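Local structure of pentalenene synthase (Streptomyces chartreusis NRRL 3882, 6Q4S) at residues E43-W48 with A76-D81; D49-A54 with V68-F73; D8-T13 with E269-Q274; H185-G190 with E299-W304. The protein acts as an alpha-eudesmol synthase, probably using magnesium ions to ionise and cyclise (2E,6E)-farnesyl diphosphate to the bicyclic sesquiterpene alcohol 7-epi-alpha-eudesmol. One frame throughout, in Å; residues are numbered along the deposited sequence.

In the fold
From the N terminus, residues 8-13 open interaction 3, whose partner on helix 252-284 is 256 residues away. Within that span, interaction 1 joins helix 39-47 to helix 63-79, closing a short loop with 27 residues between its segments. Nested inside it, interaction 2 joins the next helix, 50-57, to the same helix 63-79 across only 13 residues, and Leu50 touches both Tyr45 and Phe77. Interaction 4 opens after interaction 1 has closed and crosses interaction 3, binding helix 183-194 to helix 288-313. Phe73 meets Trp304 between interactions 2 and 4, while Phe11 meets Gln302 between interactions 3 and 4.

Interaction 1 (E43-W48 with A76-D81); sequences EEYKSW and AFLFDD
Trp48 reaches across to Phe77, Leu78 and Asp81, and its indole can be read atom by atom. CB points at the partner helix, and with CG beside the backbone N (chi1 -51°) the six-membered ring leads into the contact. CE3 comes first, alongside Phe77 CB. The next atom, CZ3, lies 3.6 Å from Phe77 O and also touches Phe77 CB and Leu78 CD2. At the far corner CH2 stands 3.3 Å from Asp81 OD2, which lies at the ring edge and near its plane. The carboxylate is turned 69° against the indole, and its charge would be expected to favour the positive rim of aromatic C-H groups. Glu44 O and Tyr45 CA, from the indole's own segment, lie over one face of the ring. Deeper in, Tyr45 CD1 packs 4.0 Å from Leu78 CD2, the two side chains crossing at about a right angle, while Tyr45 OH is hydrogen-bonded to His26. With the indole of Trp48 cut back to an alanine, Phe77 and Leu78 would probably face a gap, and the Asp81 carboxylate would lose its aromatic edge. The setting is the mouth of a class I terpene synthase: Asp80 and Asp81 belong to the DDXXD motif, and Asp80 probably binds magnesium there.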
loop_
_atom_site.group_PDB
_atom_site.type_symbol
_atom_site.label_atom_id
_atom_site.label_comp_id
_atom_site.label_asym_id
_atom_site.label_seq_id
_atom_site.Cartn_x
_atom_site.Cartn_y
_atom_site.Cartn_z
ATOM N N GLU A 43 30.295 -16.299 1.344
ATOM C CA GLU A 43 30.206 -17.628 1.993
ATOM C C GLU A 43 29.282 -17.615 3.265
ATOM O O GLU A 43 28.529 -18.527 3.501
ATOM C CB GLU A 43 31.617 -18.176 2.272
ATOM C CG GLU A 43 32.486 -18.406 1.003
ATOM C CD GLU A 43 31.967 -19.490 0.021
ATOM O OE1 GLU A 43 31.155 -20.372 0.416
ATOM O OE2 GLU A 43 32.380 -19.482 -1.170
ATOM N N GLU A 44 29.321 -16.538 4.025
ATOM C CA GLU A 44 28.338 -16.257 5.092
ATOM C C GLU A 44 26.903 -16.275 4.536
ATOM O O GLU A 44 26.069 -17.015 5.035
ATOM C CB GLU A 44 28.701 -14.905 5.735
ATOM C CG GLU A 44 27.700 -14.296 6.706
ATOM C CD GLU A 44 27.604 -15.014 8.053
ATOM O OE1 GLU A 44 28.222 -16.101 8.230
ATOM O OE2 GLU A 44 26.892 -14.469 8.947
ATOM N N TYR A 45 26.644 -15.530 3.448
ATOM C CA TYR A 45 25.338 -15.577 2.774
ATOM C C TYR A 45 24.959 -17.011 2.370
ATOM O O TYR A 45 23.870 -17.512 2.671
ATOM C CB TYR A 45 25.254 -14.589 1.562
ATOM C CG TYR A 45 23.970 -14.816 0.818
ATOM C CD1 TYR A 45 22.771 -14.437 1.394
ATOM C CD2 TYR A 45 23.924 -15.555 -0.382
ATOM C CE1 TYR A 45 21.569 -14.729 0.799
ATOM C CE2 TYR A 45 22.730 -15.837 -0.987
ATOM C CZ TYR A 45 21.536 -15.417 -0.401
ATOM O OH TYR A 45 20.327 -15.735 -0.960
ATOM N N LYS A 46 25.876 -17.714 1.701
ATOM C CA LYS A 46 25.584 -19.096 1.286
ATOM C C LYS A 46 25.210 -20.034 2.393
ATOM O O LYS A 46 24.426 -20.959 2.161
ATOM C CB LYS A 46 26.764 -19.735 0.558
ATOM C CG LYS A 46 26.675 -19.701 -0.945
ATOM C CD LYS A 46 27.884 -20.430 -1.548
ATOM C CE LYS A 46 27.558 -21.890 -1.810
ATOM N NZ LYS A 46 28.785 -22.550 -2.324
ATOM N N SER A 47 25.800 -19.850 3.571
ATOM C CA SER A 47 25.508 -20.742 4.699
ATOM C C SER A 47 24.076 -20.680 5.168
ATOM O O SER A 47 23.571 -21.662 5.705
ATOM C CB SER A 47 26.402 -20.438 5.914
ATOM O OG SER A 47 25.973 -19.252 6.563
ATOM N N TRP A 48 23.394 -19.564 4.961
ATOM C CA TRP A 48 21.987 -19.453 5.373
ATOM C C TRP A 48 21.070 -20.367 4.562
ATOM O O TRP A 48 19.902 -20.566 4.939
ATOM C CB TRP A 48 21.484 -18.015 5.265
ATOM C CG TRP A 48 22.339 -16.953 5.921
ATOM C CD1 TRP A 48 23.289 -17.138 6.917
ATOM C CD2 TRP A 48 22.313 -15.532 5.635
ATOM N NE1 TRP A 48 23.853 -15.921 7.250
ATOM C CE2 TRP A 48 23.282 -14.919 6.482
ATOM C CE3 TRP A 48 21.544 -14.708 4.755
ATOM C CZ2 TRP A 48 23.520 -13.508 6.468
ATOM C CZ3 TRP A 48 21.785 -13.327 4.723
ATOM C CH2 TRP A 48 22.776 -12.735 5.587
ATOM N N ALA A 76 15.498 -9.239 1.501
ATOM C CA ALA A 76 15.121 -9.067 2.866
ATOM C C ALA A 76 16.218 -9.492 3.840
ATOM O O ALA A 76 16.471 -8.808 4.804
ATOM C CB ALA A 76 13.871 -9.856 3.130
ATOM N N PHE A 77 16.816 -10.653 3.634
ATOM C CA PHE A 77 17.817 -11.166 4.547
ATOM C C PHE A 77 19.153 -10.446 4.462
ATOM O O PHE A 77 19.888 -10.386 5.430
ATOM C CB PHE A 77 18.056 -12.655 4.315
ATOM C CG PHE A 77 16.956 -13.541 4.835
ATOM C CD1 PHE A 77 15.745 -13.713 4.115
ATOM C CD2 PHE A 77 17.126 -14.239 6.036
ATOM C CE1 PHE A 77 14.732 -14.531 4.606
ATOM C CE2 PHE A 77 16.101 -15.073 6.532
ATOM C CZ PHE A 77 14.914 -15.230 5.806
ATOM N N LEU A 78 19.487 -9.929 3.292
ATOM C CA LEU A 78 20.704 -9.166 3.153
ATOM C C LEU A 78 20.511 -7.740 3.622
ATOM O O LEU A 78 21.482 -7.062 3.887
ATOM C CB LEU A 78 21.193 -9.157 1.730
ATOM C CG LEU A 78 21.937 -10.468 1.398
ATOM C CD1 LEU A 78 22.180 -10.616 -0.084
ATOM C CD2 LEU A 78 23.227 -10.586 2.218
ATOM N N PHE A 79 19.275 -7.292 3.675
ATOM C CA PHE A 79 18.967 -5.885 3.954
ATOM C C PHE A 79 19.783 -5.283 5.122
ATOM O O PHE A 79 20.657 -4.428 4.813
ATOM C CB PHE A 79 17.455 -5.686 4.039
ATOM C CG PHE A 79 17.021 -4.291 4.362
ATOM C CD1 PHE A 79 17.715 -3.213 3.955
ATOM C CD2 PHE A 79 15.834 -4.099 5.018
ATOM C CE1 PHE A 79 17.273 -1.932 4.261
ATOM C CE2 PHE A 79 15.387 -2.822 5.330
ATOM C CZ PHE A 79 16.137 -1.737 4.962
ATOM N N ASP A 80 19.623 -5.716 6.391
ATOM C CA ASP A 80 20.590 -5.208 7.501
ATOM C C ASP A 80 22.082 -5.080 7.116
ATOM O O ASP A 80 22.744 -4.058 7.369
ATOM C CB ASP A 80 20.525 -5.994 8.829
ATOM C CG ASP A 80 19.864 -7.342 8.689
ATOM O OD1 ASP A 80 20.443 -8.217 7.984
ATOM O OD2 ASP A 80 18.746 -7.491 9.258
ATOM N N ASP A 81 22.571 -6.106 6.433
ATOM C CA ASP A 81 24.000 -6.234 6.094
ATOM C C ASP A 81 24.467 -5.290 4.949
ATOM O O ASP A 81 25.628 -5.298 4.583
ATOM C CB ASP A 81 24.359 -7.733 5.832
ATOM C CG ASP A 81 23.884 -8.683 6.991
ATOM O OD1 ASP A 81 23.411 -8.187 8.036
ATOM O OD2 ASP A 81 23.958 -9.917 6.860
#

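Interaction 2 (D49-A54 with V68-F73); sequences DLPQAA and VLMNWF
Phe73 lies against one turn of helix 50-57, with Ala53 and Ala54 as its nearest neighbours. Its CE1 lies 3.7 Å from Ala53 CB, and CE2 is equally close to Ala54 CA. Ala54 N stands above one ring face, offset toward the rim, though it is engaged in a helical bond to Leu50 O. Ala54 CB also reaches Met70 CG at 3.8 Å, one turn back from Phe73. From there the methionine runs extended (chi2 179°), which carries CE to Pro51 CB at 3.7 Å. Leu50 closes the other end of the patch, its CD1 on Phe73 O. The axes of the two short helical segments come within 9.1 Å, at 125° between their directions. Asp49, at the N-cap position, has positive phi where the chain turns out of the preceding helix, and its carboxylate forms a salt bridge with Arg23. Around this buried joint, helix 19-32 packs on Pro51 and Met70, while Trp311 of helix 288-313 lies on Leu50 and Ala53.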
loop_
_atom_site.group_PDB
_atom_site.type_symbol
_atom_site.label_atom_id
_atom_site.label_comp_id
_atom_site.label_asym_id
_atom_site.label_seq_id
_atom_site.Cartn_x
_atom_site.Cartn_y
_atom_site.Cartn_z
ATOM N N ASP A 49 21.573 -20.887 3.428
ATOM C CA ASP A 49 20.782 -21.700 2.465
ATOM C C ASP A 49 19.365 -21.185 2.168
ATOM O O ASP A 49 18.374 -21.925 2.194
ATOM C CB ASP A 49 20.797 -23.206 2.830
ATOM C CG ASP A 49 20.531 -24.112 1.570
ATOM O OD1 ASP A 49 20.522 -23.562 0.387
ATOM O OD2 ASP A 49 20.331 -25.352 1.759
ATOM N N LEU A 50 19.266 -19.887 1.853
ATOM C CA LEU A 50 17.979 -19.320 1.408
ATOM C C LEU A 50 17.366 -19.975 0.170
ATOM O O LEU A 50 16.186 -20.154 0.106
ATOM C CB LEU A 50 18.109 -17.838 1.136
ATOM C CG LEU A 50 18.445 -17.008 2.352
ATOM C CD1 LEU A 50 18.138 -15.556 1.980
ATOM C CD2 LEU A 50 17.663 -17.397 3.590
ATOM N N PRO A 51 18.188 -20.408 -0.803
ATOM C CA PRO A 51 17.591 -21.146 -1.941
ATOM C C PRO A 51 16.707 -22.313 -1.507
ATOM O O PRO A 51 15.627 -22.507 -2.002
ATOM C CB PRO A 51 18.819 -21.601 -2.712
ATOM C CG PRO A 51 19.746 -20.475 -2.476
ATOM C CD PRO A 51 19.605 -20.127 -1.032
ATOM N N GLN A 52 17.145 -23.039 -0.494
ATOM C CA GLN A 52 16.356 -24.135 -0.032
ATOM C C GLN A 52 15.053 -23.692 0.530
ATOM O O GLN A 52 14.005 -24.288 0.277
ATOM C CB GLN A 52 17.194 -24.974 0.964
ATOM C CG GLN A 52 16.474 -26.196 1.465
ATOM C CD GLN A 52 17.050 -26.693 2.792
ATOM O OE1 GLN A 52 18.234 -26.520 3.095
ATOM N NE2 GLN A 52 16.194 -27.255 3.596
ATOM N N ALA A 53 15.045 -22.604 1.313
ATOM C CA ALA A 53 13.781 -22.102 1.819
ATOM C C ALA A 53 12.839 -21.754 0.667
ATOM O O ALA A 53 11.620 -22.100 0.695
ATOM C CB ALA A 53 14.051 -20.875 2.706
ATOM N N ALA A 54 13.384 -21.057 -0.351
ATOM C CA ALA A 54 12.504 -20.692 -1.492
ATOM C C ALA A 54 11.887 -21.911 -2.199
ATOM O O ALA A 54 10.706 -21.938 -2.582
ATOM C CB ALA A 54 13.267 -19.833 -2.454
ATOM N N VAL A 68 13.746 -15.681 -9.641
ATOM C CA VAL A 68 13.229 -14.377 -9.206
ATOM C C VAL A 68 12.873 -14.482 -7.711
ATOM O O VAL A 68 13.232 -13.607 -6.929
ATOM C CB VAL A 68 11.995 -14.023 -10.043
ATOM C CG1 VAL A 68 11.230 -12.803 -9.469
ATOM C CG2 VAL A 68 12.413 -13.732 -11.466
ATOM N N LEU A 69 12.231 -15.583 -7.317
ATOM C CA LEU A 69 11.884 -15.798 -5.901
ATOM C C LEU A 69 13.081 -15.894 -4.966
ATOM O O LEU A 69 13.080 -15.270 -3.901
ATOM C CB LEU A 69 10.877 -16.913 -5.722
ATOM C CG LEU A 69 9.500 -16.654 -6.310
ATOM C CD1 LEU A 69 8.823 -17.971 -6.636
ATOM C CD2 LEU A 69 8.569 -15.736 -5.484
ATOM N N MET A 70 14.132 -16.606 -5.356
ATOM C CA MET A 70 15.332 -16.647 -4.585
ATOM C C MET A 70 15.985 -15.280 -4.522
ATOM O O MET A 70 16.523 -14.876 -3.479
ATOM C CB MET A 70 16.347 -17.633 -5.127
ATOM C CG MET A 70 15.807 -19.078 -5.140
ATOM S SD MET A 70 17.074 -20.175 -5.826
ATOM C CE MET A 70 16.246 -21.713 -5.381
ATOM N N ASN A 71 15.986 -14.569 -5.653
ATOM C CA ASN A 71 16.594 -13.279 -5.651
ATOM C C ASN A 71 15.852 -12.358 -4.570
ATOM O O ASN A 71 16.487 -11.685 -3.744
ATOM C CB ASN A 71 16.560 -12.662 -7.069
ATOM C CG ASN A 71 17.427 -13.415 -8.075
ATOM O OD1 ASN A 71 18.345 -14.169 -7.720
ATOM N ND2 ASN A 71 17.222 -13.080 -9.341
ATOM N N TRP A 72 14.560 -12.306 -4.679
ATOM C CA TRP A 72 13.720 -11.604 -3.703
ATOM C C TRP A 72 13.971 -11.999 -2.250
ATOM O O TRP A 72 14.290 -11.154 -1.425
ATOM C CB TRP A 72 12.314 -11.889 -4.015
ATOM C CG TRP A 72 11.345 -11.204 -3.172
ATOM C CD1 TRP A 72 11.371 -9.918 -2.740
ATOM C CD2 TRP A 72 10.185 -11.777 -2.666
ATOM N NE1 TRP A 72 10.260 -9.641 -1.987
ATOM C CE2 TRP A 72 9.518 -10.780 -1.902
ATOM C CE3 TRP A 72 9.638 -13.053 -2.741
ATOM C CZ2 TRP A 72 8.284 -11.012 -1.314
ATOM C CZ3 TRP A 72 8.464 -13.292 -2.137
ATOM C CH2 TRP A 72 7.782 -12.282 -1.424
ATOM N N PHE A 73 13.897 -13.297 -1.978
ATOM C CA PHE A 73 14.286 -13.839 -0.705
ATOM C C PHE A 73 15.585 -13.231 -0.182
ATOM O O PHE A 73 15.670 -12.915 0.978
ATOM C CB PHE A 73 14.504 -15.347 -0.790
ATOM C CG PHE A 73 13.564 -16.161 0.006
ATOM C CD1 PHE A 73 13.902 -16.559 1.270
ATOM C CD2 PHE A 73 12.386 -16.639 -0.544
ATOM C CE1 PHE A 73 13.057 -17.358 2.007
ATOM C CE2 PHE A 73 11.548 -17.496 0.171
ATOM C CZ PHE A 73 11.870 -17.827 1.444
#

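Interaction 3 (D8-T13 with E269-Q274); sequences DLPFDT and EYLELQ
Phe11 presses the N-terminal strap of the chain onto Leu271 and Tyr270 of helix 252-284, on the outside of the all-helical terpene synthase fold. The strap has no regular structure, and side chains rather than backbone hydrogen bonds fasten it to this helix. With CG placed anti to the carbonyl carbon (chi1 -52°), the Phe11 ring extends toward the helix and contacts it through CZ and CE1. CZ lies 4.0 Å from Leu271 CD2, the two side chains crossing obliquely. The same CZ comes within 3.9 Å of Tyr270 CE2. The amide end of Gln274 reaches the ring edge, its plane turned 75° from that of the phenyl. Were an alanine to stand at Phe11, Leu271 and Tyr270 would probably lose their aromatic partner, leaving Pro10 as the main grip on this helix. The neighbouring residues of the strap turn to helix 288-313, where Leu9 touches Asn306 and Tyr309. The contact is at the surface, away from the likely substrate and metal sites. Pro10 provides a second anchor nearer solvent, its CG 3.6 Å from Leu271 CD1 and 3.9 Å from CD2 of the same leucine.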
loop_
_atom_site.group_PDB
_atom_site.type_symbol
_atom_site.label_atom_id
_atom_site.label_comp_id
_atom_site.label_asym_id
_atom_site.label_seq_id
_atom_site.Cartn_x
_atom_site.Cartn_y
_atom_site.Cartn_z
ATOM N N ASP A 8 5.328 -31.799 15.195
ATOM C CA ASP A 8 4.842 -32.684 14.164
ATOM C C ASP A 8 3.619 -32.045 13.523
ATOM O O ASP A 8 2.527 -32.018 14.098
ATOM C CB ASP A 8 4.602 -34.117 14.655
ATOM C CG ASP A 8 4.524 -35.093 13.492
ATOM O OD1 ASP A 8 5.562 -35.295 12.776
ATOM O OD2 ASP A 8 3.409 -35.600 13.268
ATOM N N LEU A 9 3.846 -31.512 12.322
ATOM C CA LEU A 9 2.846 -30.745 11.599
ATOM C C LEU A 9 2.012 -31.690 10.758
ATOM O O LEU A 9 2.558 -32.635 10.248
ATOM C CB LEU A 9 3.591 -29.731 10.705
ATOM C CG LEU A 9 4.515 -28.755 11.472
ATOM C CD1 LEU A 9 5.233 -27.745 10.557
ATOM C CD2 LEU A 9 3.662 -28.018 12.505
ATOM N N PRO A 10 0.695 -31.452 10.609
ATOM C CA PRO A 10 -0.134 -32.280 9.726
ATOM C C PRO A 10 -0.170 -31.793 8.264
ATOM O O PRO A 10 -1.246 -31.597 7.718
ATOM C CB PRO A 10 -1.531 -32.116 10.350
ATOM C CG PRO A 10 -1.527 -30.693 10.790
ATOM C CD PRO A 10 -0.135 -30.481 11.351
ATOM N N PHE A 11 0.979 -31.530 7.653
ATOM C CA PHE A 11 1.025 -31.115 6.247
ATOM C C PHE A 11 2.008 -32.040 5.594
ATOM O O PHE A 11 2.912 -32.525 6.244
ATOM C CB PHE A 11 1.521 -29.657 6.078
ATOM C CG PHE A 11 0.791 -28.654 6.913
ATOM C CD1 PHE A 11 -0.533 -28.371 6.679
ATOM C CD2 PHE A 11 1.437 -27.970 7.945
ATOM C CE1 PHE A 11 -1.221 -27.454 7.467
ATOM C CE2 PHE A 11 0.750 -27.047 8.716
ATOM C CZ PHE A 11 -0.587 -26.784 8.469
ATOM N N ASP A 12 1.816 -32.313 4.313
ATOM C CA ASP A 12 2.834 -32.980 3.484
ATOM C C ASP A 12 2.967 -32.056 2.276
ATOM O O ASP A 12 1.957 -31.708 1.619
ATOM C CB ASP A 12 2.377 -34.404 3.091
ATOM C CG ASP A 12 3.427 -35.163 2.306
ATOM O OD1 ASP A 12 4.636 -34.959 2.562
ATOM O OD2 ASP A 12 3.042 -35.985 1.441
ATOM N N THR A 13 4.183 -31.628 1.987
ATOM C CA THR A 13 4.302 -30.417 1.179
ATOM C C THR A 13 5.399 -30.608 0.134
ATOM O O THR A 13 6.525 -30.999 0.478
ATOM C CB THR A 13 4.409 -29.238 2.234
ATOM O OG1 THR A 13 3.275 -28.388 2.158
ATOM C CG2 THR A 13 5.669 -28.565 2.266
ATOM N N GLU A 269 -5.750 -23.499 16.202
ATOM C CA GLU A 269 -6.808 -22.615 15.769
ATOM C C GLU A 269 -6.756 -22.478 14.187
ATOM O O GLU A 269 -7.805 -22.419 13.544
ATOM C CB GLU A 269 -6.745 -21.245 16.438
ATOM C CG GLU A 269 -7.961 -20.366 16.070
ATOM C CD GLU A 269 -7.892 -18.895 16.516
ATOM O OE1 GLU A 269 -7.025 -18.517 17.330
ATOM O OE2 GLU A 269 -8.725 -18.074 16.036
ATOM N N TYR A 270 -5.552 -22.373 13.640
ATOM C CA TYR A 270 -5.312 -22.379 12.179
ATOM C C TYR A 270 -5.969 -23.615 11.529
ATOM O O TYR A 270 -6.796 -23.485 10.576
ATOM C CB TYR A 270 -3.792 -22.290 11.781
ATOM C CG TYR A 270 -3.631 -22.498 10.269
ATOM C CD1 TYR A 270 -3.937 -21.460 9.360
ATOM C CD2 TYR A 270 -3.303 -23.731 9.764
ATOM C CE1 TYR A 270 -3.859 -21.661 7.994
ATOM C CE2 TYR A 270 -3.243 -23.962 8.397
ATOM C CZ TYR A 270 -3.529 -22.936 7.504
ATOM O OH TYR A 270 -3.460 -23.181 6.138
ATOM N N LEU A 271 -5.669 -24.799 12.077
ATOM C CA LEU A 271 -6.286 -26.028 11.590
ATOM C C LEU A 271 -7.818 -26.061 11.680
ATOM O O LEU A 271 -8.464 -26.582 10.754
ATOM C CB LEU A 271 -5.663 -27.234 12.259
ATOM C CG LEU A 271 -4.185 -27.411 11.968
ATOM C CD1 LEU A 271 -3.590 -28.539 12.815
ATOM C CD2 LEU A 271 -3.912 -27.647 10.472
ATOM N N GLU A 272 -8.404 -25.489 12.736
ATOM C CA GLU A 272 -9.890 -25.360 12.837
ATOM C C GLU A 272 -10.463 -24.460 11.733
ATOM O O GLU A 272 -11.561 -24.708 11.200
ATOM C CB GLU A 272 -10.357 -24.776 14.181
ATOM C CG GLU A 272 -10.205 -25.674 15.418
ATOM C CD GLU A 272 -10.204 -24.937 16.792
ATOM O OE1 GLU A 272 -10.529 -23.717 16.902
ATOM O OE2 GLU A 272 -9.858 -25.602 17.807
ATOM N N LEU A 273 -9.770 -23.371 11.426
ATOM C CA LEU A 273 -10.282 -22.456 10.379
ATOM C C LEU A 273 -10.100 -23.134 9.017
ATOM O O LEU A 273 -10.961 -23.044 8.141
ATOM C CB LEU A 273 -9.618 -21.083 10.472
ATOM C CG LEU A 273 -9.993 -20.299 11.705
ATOM C CD1 LEU A 273 -9.091 -19.099 11.886
ATOM C CD2 LEU A 273 -11.417 -19.851 11.605
ATOM N N GLN A 274 -9.012 -23.843 8.829
ATOM C CA GLN A 274 -8.873 -24.645 7.615
ATOM C C GLN A 274 -10.095 -25.543 7.304
ATOM O O GLN A 274 -10.543 -25.625 6.163
ATOM C CB GLN A 274 -7.647 -25.512 7.663
ATOM C CG GLN A 274 -6.572 -25.166 6.696
ATOM C CD GLN A 274 -5.460 -26.173 6.645
ATOM O OE1 GLN A 274 -5.605 -27.357 7.064
ATOM N NE2 GLN A 274 -4.360 -25.762 6.044
#

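Interaction 4 (H185-G190 with E299-W304); sequences HSIDAG and EAIQHW
Ala300 meets Gly190 where helices 183-194 and 288-313 pack closely, its CB 4.2 Å from Gly190 CA. A side chain on Gly190 would put its first carbon only 2.7 Å from that methyl, so the bare backbone is what admits Ala300. Ala300 CB also faces Ile187 O. Next comes Ile301, whose CG1 touches Ile187 CG2 at 3.9 Å and Ile187 CD1 at 4.0 Å. Ile187 CG1 lies beside the backbone N (chi1 -70°), which turns CG2 and CD1 to Ile301, and the two side chains meet aslant; Met208 and Ala215 of helix 206-228 pack on Ile301 as well. This is core helix packing of the class I terpene synthase alpha fold, the axes of the two short segments coming within 8.8 Å, at 126° between their directions. Trp304 comes last, with one indole face toward helix 183-194. Ser186 CB sits over that face near the rim, 3.5 Å from Trp304 CE2. The serine hydroxyl is hydrogen-bonded to Gly182 O, and Ser186 O accepts a bond from Tyr58 OH. The ring of Tyr58 in turn meets the indole of Trp304, the planes about 75° apart.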
loop_
_atom_site.group_PDB
_atom_site.type_symbol
_atom_site.label_atom_id
_atom_site.label_comp_id
_atom_site.label_asym_id
_atom_site.label_seq_id
_atom_site.Cartn_x
_atom_site.Cartn_y
_atom_site.Cartn_z
ATOM N N HIS A 185 2.946 -10.925 3.111
ATOM C CA HIS A 185 3.424 -10.683 1.722
ATOM C C HIS A 185 4.022 -11.987 1.165
ATOM O O HIS A 185 3.975 -12.245 -0.094
ATOM C CB HIS A 185 4.425 -9.525 1.604
ATOM C CG HIS A 185 5.698 -9.724 2.349
ATOM N ND1 HIS A 185 6.734 -10.517 1.885
ATOM C CD2 HIS A 185 6.164 -9.145 3.481
ATOM C CE1 HIS A 185 7.738 -10.477 2.728
ATOM N NE2 HIS A 185 7.424 -9.625 3.689
ATOM N N SER A 186 4.600 -12.789 2.080
ATOM C CA SER A 186 5.165 -14.117 1.678
ATOM C C SER A 186 4.105 -15.032 1.102
ATOM O O SER A 186 4.370 -15.707 0.071
ATOM C CB SER A 186 5.975 -14.747 2.809
ATOM O OG SER A 186 6.950 -13.838 3.275
ATOM N N ILE A 187 2.931 -15.059 1.736
ATOM C CA ILE A 187 1.771 -15.810 1.270
ATOM C C ILE A 187 1.226 -15.232 -0.014
ATOM O O ILE A 187 0.968 -15.973 -0.994
ATOM C CB ILE A 187 0.665 -15.880 2.324
ATOM C CG1 ILE A 187 1.108 -16.788 3.487
ATOM C CG2 ILE A 187 -0.634 -16.456 1.735
ATOM C CD1 ILE A 187 0.409 -16.458 4.806
ATOM N N ASP A 188 1.144 -13.901 -0.074
ATOM C CA ASP A 188 0.677 -13.221 -1.291
ATOM C C ASP A 188 1.509 -13.689 -2.507
ATOM O O ASP A 188 0.964 -13.888 -3.567
ATOM C CB ASP A 188 0.805 -11.707 -1.184
ATOM C CG ASP A 188 -0.111 -11.079 -0.139
ATOM O OD1 ASP A 188 -1.174 -11.629 0.208
ATOM O OD2 ASP A 188 0.214 -9.976 0.301
ATOM N N ALA A 189 2.810 -13.867 -2.350
ATOM C CA ALA A 189 3.607 -14.181 -3.489
ATOM C C ALA A 189 3.319 -15.608 -3.996
ATOM O O ALA A 189 3.810 -15.963 -5.070
ATOM C CB ALA A 189 5.073 -14.054 -3.179
ATOM N N GLY A 190 2.635 -16.445 -3.201
ATOM C CA GLY A 190 2.309 -17.775 -3.647
ATOM C C GLY A 190 1.453 -17.764 -4.924
ATOM O O GLY A 190 1.578 -18.640 -5.795
ATOM N N GLU A 299 -3.230 -23.735 0.246
ATOM C CA GLU A 299 -1.982 -24.460 0.093
ATOM C C GLU A 299 -0.730 -23.593 0.158
ATOM O O GLU A 299 0.296 -24.069 0.657
ATOM C CB GLU A 299 -1.976 -25.354 -1.164
ATOM C CG GLU A 299 -3.039 -26.442 -1.137
ATOM C CD GLU A 299 -3.086 -27.284 -2.433
ATOM O OE1 GLU A 299 -2.115 -27.359 -3.285
ATOM O OE2 GLU A 299 -4.150 -27.882 -2.593
ATOM N N ALA A 300 -0.797 -22.357 -0.359
ATOM C CA ALA A 300 0.305 -21.428 -0.256
ATOM C C ALA A 300 0.633 -21.162 1.264
ATOM O O ALA A 300 1.776 -21.084 1.617
ATOM C CB ALA A 300 -0.027 -20.084 -0.970
ATOM N N ILE A 301 -0.383 -21.092 2.101
ATOM C CA ILE A 301 -0.173 -20.915 3.538
ATOM C C ILE A 301 0.535 -22.163 4.084
ATOM O O ILE A 301 1.563 -22.043 4.732
ATOM C CB ILE A 301 -1.456 -20.625 4.315
ATOM C CG1 ILE A 301 -2.140 -19.363 3.795
ATOM C CG2 ILE A 301 -1.059 -20.448 5.801
ATOM C CD1 ILE A 301 -3.507 -19.142 4.362
ATOM N N GLN A 302 0.058 -23.359 3.711
ATOM C CA GLN A 302 0.691 -24.607 4.176
ATOM C C GLN A 302 2.122 -24.728 3.726
ATOM O O GLN A 302 3.022 -25.171 4.472
ATOM C CB GLN A 302 -0.080 -25.807 3.656
ATOM C CG GLN A 302 -1.554 -25.850 4.013
ATOM C CD GLN A 302 -2.309 -27.043 3.349
ATOM O OE1 GLN A 302 -1.826 -27.682 2.421
ATOM N NE2 GLN A 302 -3.475 -27.340 3.866
ATOM N N HIS A 303 2.389 -24.314 2.498
ATOM C CA HIS A 303 3.752 -24.349 2.040
ATOM C C HIS A 303 4.647 -23.510 2.914
ATOM O O HIS A 303 5.835 -23.852 3.091
ATOM C CB HIS A 303 3.897 -23.923 0.541
ATOM C CG HIS A 303 3.066 -24.745 -0.413
ATOM N ND1 HIS A 303 2.523 -24.232 -1.574
ATOM C CD2 HIS A 303 2.683 -26.046 -0.364
ATOM C CE1 HIS A 303 1.812 -25.168 -2.174
ATOM N NE2 HIS A 303 1.876 -26.271 -1.449
ATOM N N TRP A 304 4.113 -22.371 3.401
ATOM C CA TRP A 304 4.931 -21.517 4.218
ATOM C C TRP A 304 5.163 -22.123 5.630
ATOM O O TRP A 304 6.291 -22.141 6.126
ATOM C CB TRP A 304 4.364 -20.089 4.282
ATOM C CG TRP A 304 5.177 -19.270 3.441
ATOM C CD1 TRP A 304 4.927 -18.889 2.098
ATOM C CD2 TRP A 304 6.480 -18.818 3.746
ATOM N NE1 TRP A 304 5.997 -18.206 1.608
ATOM C CE2 TRP A 304 6.970 -18.129 2.575
ATOM C CE3 TRP A 304 7.291 -18.899 4.887
ATOM C CZ2 TRP A 304 8.218 -17.545 2.525
ATOM C CZ3 TRP A 304 8.571 -18.297 4.840
ATOM C CH2 TRP A 304 9.005 -17.611 3.651
#